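Transcriptional regulator URE2 (Saccharomyces cerevisiae, PDB 1G6W) represses nitrogen catabolism genes by holding the GATA-type transcriptional activators of those genes in the cytoplasm, and reduces hydrogen peroxide with glutathione. Local coordinates at residues V4-I9 / R59-V64. Residues are numbered along the deposited sequence; the frame is centred on the assembly and turned at random.
Sequences VEYSRI and RAPEFV
The aromatic ring of Y6 lies against A60 and P61, so that a residue just ahead of one helix covers the start of another. A60 CA sits over one face of the ring in a CH-pi contact, 3.9 Å from the centroid and 27° off the ring normal, displaced toward the rim. The methyl CB of the same alanine touches Y6 CD2 at 3.4 Å, while farther along the ring Y6 CE2 meets P61 CD at 3.5 Å. With chi1 at 42°, the ring of Y6 is tucked between its own backbone N and carbonyl carbon, which turns it toward the second segment. V4 CG1 comes to the rim of this ring in its plane; the other methyl, V4 CG2, lies 3.4 Å from R59 NH1, where the bend at chi3 of the arginine brings its guanidinium.

The buried I9 meets the same alanine from another direction. Its CG2 branch reaches both A60 CB at 3.7 Å and F63 CB at 4.0 Å, leaving A60 packed between an aromatic and an aliphatic partner. Both Y6 and A60 are N-cap residues, and the A60 carbonyl O accepts the backbone N-H of V64 at 2.9 Å. The contact thus joins two helix starts chiefly through apolar side chains.

Segment 59-64 directly follows H58, a glutathione-binding residue. Helix 7-12 packs against helix 61-64 of the thioredoxin-like N-terminal domain of the GST fold, and E62 OE2 hydrogen-bonds T10 OG1. I9 also touches I49 of strand 46-50, and F63 meets F24 of strand 21-25 edge-to-face.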
ATOM      1  N   VAL B   4      26.345 -15.962  -8.605  1.00 63.05           N
ATOM      2  CA  VAL B   4      26.308 -14.747  -7.796  1.00 63.16           C
ATOM      3  C   VAL B   4      27.466 -13.805  -8.145  1.00 62.90           C
ATOM      4  O   VAL B   4      28.635 -14.162  -8.006  1.00 61.74           O
ATOM      5  CB  VAL B   4      26.360 -15.082  -6.281  1.00 62.97           C
ATOM      6  CG1 VAL B   4      26.386 -13.796  -5.458  1.00 62.36           C
ATOM      7  CG2 VAL B   4      25.154 -15.929  -5.893  1.00 61.80           C
ATOM      8  N   GLU B   5      27.121 -12.597  -8.589  1.00 63.44           N
ATOM      9  CA  GLU B   5      28.107 -11.586  -8.973  1.00 62.19           C
ATOM     10  C   GLU B   5      27.460 -10.201  -9.033  1.00 61.22           C
ATOM     11  O   GLU B   5      26.749  -9.882  -9.988  1.00 61.57           O
ATOM     12  CB  GLU B   5      28.699 -11.948 -10.339  1.00 62.63           C
ATOM     13  CG  GLU B   5      29.538 -10.867 -10.997  1.00 62.17           C
ATOM     14  CD  GLU B   5      30.769 -10.512 -10.201  1.00 62.31           C
ATOM     15  OE1 GLU B   5      30.648  -9.778  -9.196  1.00 60.84           O
ATOM     16  OE2 GLU B   5      31.863 -10.978 -10.580  1.00 63.38           O
ATOM     17  N   TYR B   6      27.717  -9.384  -8.015  1.00 60.31           N
ATOM     18  CA  TYR B   6      27.160  -8.029  -7.932  1.00 58.44           C
ATOM     19  C   TYR B   6      28.235  -6.947  -7.852  1.00 57.50           C
ATOM     20  O   TYR B   6      28.055  -5.925  -7.187  1.00 57.14           O
ATOM     21  CB  TYR B   6      26.241  -7.911  -6.711  1.00 58.07           C
ATOM     22  CG  TYR B   6      26.796  -8.582  -5.471  1.00 56.94           C
ATOM     23  CD1 TYR B   6      26.672  -9.958  -5.289  1.00 56.13           C
ATOM     24  CD2 TYR B   6      27.466  -7.846  -4.494  1.00 55.42           C
ATOM     25  CE1 TYR B   6      27.200 -10.586  -4.170  1.00 56.74           C
ATOM     26  CE2 TYR B   6      27.999  -8.465  -3.370  1.00 55.17           C
ATOM     27  CZ  TYR B   6      27.862  -9.836  -3.214  1.00 55.25           C
ATOM     28  OH  TYR B   6      28.382 -10.462  -2.108  1.00 54.95           O
ATOM     29  N   SER B   7      29.349  -7.176  -8.532  1.00 57.08           N
ATOM     30  CA  SER B   7      30.455  -6.223  -8.552  1.00 56.45           C
ATOM     31  C   SER B   7      29.983  -4.860  -9.071  1.00 55.18           C
ATOM     32  O   SER B   7      30.398  -3.814  -8.570  1.00 55.52           O
ATOM     33  CB  SER B   7      31.581  -6.769  -9.438  1.00 57.16           C
ATOM     34  OG  SER B   7      32.691  -5.893  -9.477  1.00 57.86           O
ATOM     35  N   ARG B   8      29.106  -4.880 -10.071  1.00 54.15           N
ATOM     36  CA  ARG B   8      28.568  -3.656 -10.662  1.00 52.53           C
ATOM     37  C   ARG B   8      27.731  -2.850  -9.663  1.00 50.34           C
ATOM     38  O   ARG B   8      27.855  -1.633  -9.575  1.00 49.85           O
ATOM     39  CB  ARG B   8      27.709  -4.004 -11.884  1.00 53.51           C
ATOM     40  CG  ARG B   8      27.067  -2.797 -12.550  1.00 54.54           C
ATOM     41  CD  ARG B   8      26.134  -3.186 -13.694  1.00 54.64           C
ATOM     42  NE  ARG B   8      25.012  -4.018 -13.260  1.00 53.98           N
ATOM     43  CZ  ARG B   8      23.841  -4.072 -13.889  1.00 53.66           C
ATOM     44  NH1 ARG B   8      23.633  -3.340 -14.972  1.00 52.80           N
ATOM     45  NH2 ARG B   8      22.879  -4.867 -13.444  1.00 53.48           N
ATOM     46  N   ILE B   9      26.875  -3.538  -8.917  1.00 48.69           N
ATOM     47  CA  ILE B   9      26.013  -2.889  -7.937  1.00 47.01           C
ATOM     48  C   ILE B   9      26.829  -2.284  -6.800  1.00 48.42           C
ATOM     49  O   ILE B   9      26.542  -1.178  -6.330  1.00 46.91           O
ATOM     50  CB  ILE B   9      24.991  -3.898  -7.361  1.00 45.66           C
ATOM     51  CG1 ILE B   9      24.170  -4.506  -8.504  1.00 42.23           C
ATOM     52  CG2 ILE B   9      24.085  -3.215  -6.343  1.00 44.45           C
ATOM     53  CD1 ILE B   9      23.542  -3.476  -9.419  1.00 39.84           C
ATOM     54  N   ARG B  59      21.243  -9.193  -3.870  1.00 40.72           N
ATOM     55  CA  ARG B  59      21.836  -9.686  -2.634  1.00 42.25           C
ATOM     56  C   ARG B  59      23.040  -8.841  -2.244  1.00 40.58           C
ATOM     57  O   ARG B  59      23.664  -9.073  -1.212  1.00 40.92           O
ATOM     58  CB  ARG B  59      22.268 -11.147  -2.798  1.00 46.77           C
ATOM     59  CG  ARG B  59      21.136 -12.106  -3.181  1.00 52.65           C
ATOM     60  CD  ARG B  59      21.659 -13.518  -3.475  1.00 58.28           C
ATOM     61  NE  ARG B  59      22.208 -14.176  -2.288  1.00 63.17           N
ATOM     62  CZ  ARG B  59      22.778 -15.380  -2.293  1.00 65.44           C
ATOM     63  NH1 ARG B  59      22.883 -16.063  -3.429  1.00 65.92           N
ATOM     64  NH2 ARG B  59      23.239 -15.904  -1.160  1.00 65.13           N
ATOM     65  N   ALA B  60      23.366  -7.860  -3.076  1.00 38.90           N
ATOM     66  CA  ALA B  60      24.498  -6.982  -2.802  1.00 38.13           C
ATOM     67  C   ALA B  60      24.278  -6.214  -1.493  1.00 37.51           C
ATOM     68  O   ALA B  60      23.349  -5.416  -1.382  1.00 37.30           O
ATOM     69  CB  ALA B  60      24.691  -6.008  -3.955  1.00 35.42           C
ATOM     70  N   PRO B  61      25.139  -6.446  -0.489  1.00 37.60           N
ATOM     71  CA  PRO B  61      25.034  -5.776   0.813  1.00 36.95           C
ATOM     72  C   PRO B  61      24.671  -4.295   0.713  1.00 35.91           C
ATOM     73  O   PRO B  61      23.759  -3.827   1.391  1.00 35.54           O
ATOM     74  CB  PRO B  61      26.415  -5.998   1.422  1.00 35.48           C
ATOM     75  CG  PRO B  61      26.775  -7.343   0.900  1.00 36.38           C
ATOM     76  CD  PRO B  61      26.364  -7.264  -0.554  1.00 37.57           C
ATOM     77  N   GLU B  62      25.382  -3.566  -0.139  1.00 36.23           N
ATOM     78  CA  GLU B  62      25.127  -2.142  -0.319  1.00 36.81           C
ATOM     79  C   GLU B  62      23.701  -1.905  -0.784  1.00 35.73           C
ATOM     80  O   GLU B  62      23.085  -0.906  -0.419  1.00 37.44           O
ATOM     81  CB  GLU B  62      26.106  -1.540  -1.332  1.00 40.16           C
ATOM     82  CG  GLU B  62      27.577  -1.654  -0.937  1.00 44.13           C
ATOM     83  CD  GLU B  62      28.129  -3.068  -1.076  1.00 48.03           C
ATOM     84  OE1 GLU B  62      29.264  -3.308  -0.591  1.00 50.03           O
ATOM     85  OE2 GLU B  62      27.440  -3.936  -1.671  1.00 48.28           O
ATOM     86  N   PHE B  63      23.179  -2.823  -1.590  1.00 33.57           N
ATOM     87  CA  PHE B  63      21.817  -2.704  -2.088  1.00 32.75           C
ATOM     88  C   PHE B  63      20.807  -2.978  -0.976  1.00 34.34           C
ATOM     89  O   PHE B  63      19.825  -2.247  -0.819  1.00 33.90           O
ATOM     90  CB  PHE B  63      21.568  -3.686  -3.233  1.00 30.80           C
ATOM     91  CG  PHE B  63      20.187  -3.583  -3.821  1.00 30.10           C
ATOM     92  CD1 PHE B  63      19.843  -2.513  -4.638  1.00 29.69           C
ATOM     93  CD2 PHE B  63      19.221  -4.533  -3.529  1.00 29.86           C
ATOM     94  CE1 PHE B  63      18.554  -2.392  -5.151  1.00 29.14           C
ATOM     95  CE2 PHE B  63      17.933  -4.418  -4.037  1.00 29.14           C
ATOM     96  CZ  PHE B  63      17.601  -3.343  -4.850  1.00 29.15           C
ATOM     97  N   VAL B  64      21.049  -4.044  -0.216  1.00 34.72           N
ATOM     98  CA  VAL B  64      20.168  -4.426   0.882  1.00 35.96           C
ATOM     99  C   VAL B  64      20.160  -3.391   2.009  1.00 37.36           C
ATOM    100  O   VAL B  64      19.146  -3.219   2.695  1.00 36.93           O
ATOM    101  CB  VAL B  64      20.580  -5.795   1.486  1.00 36.66           C
ATOM    102  CG1 VAL B  64      19.612  -6.186   2.605  1.00 32.78           C
ATOM    103  CG2 VAL B  64      20.605  -6.867   0.392  1.00 34.48           C
TER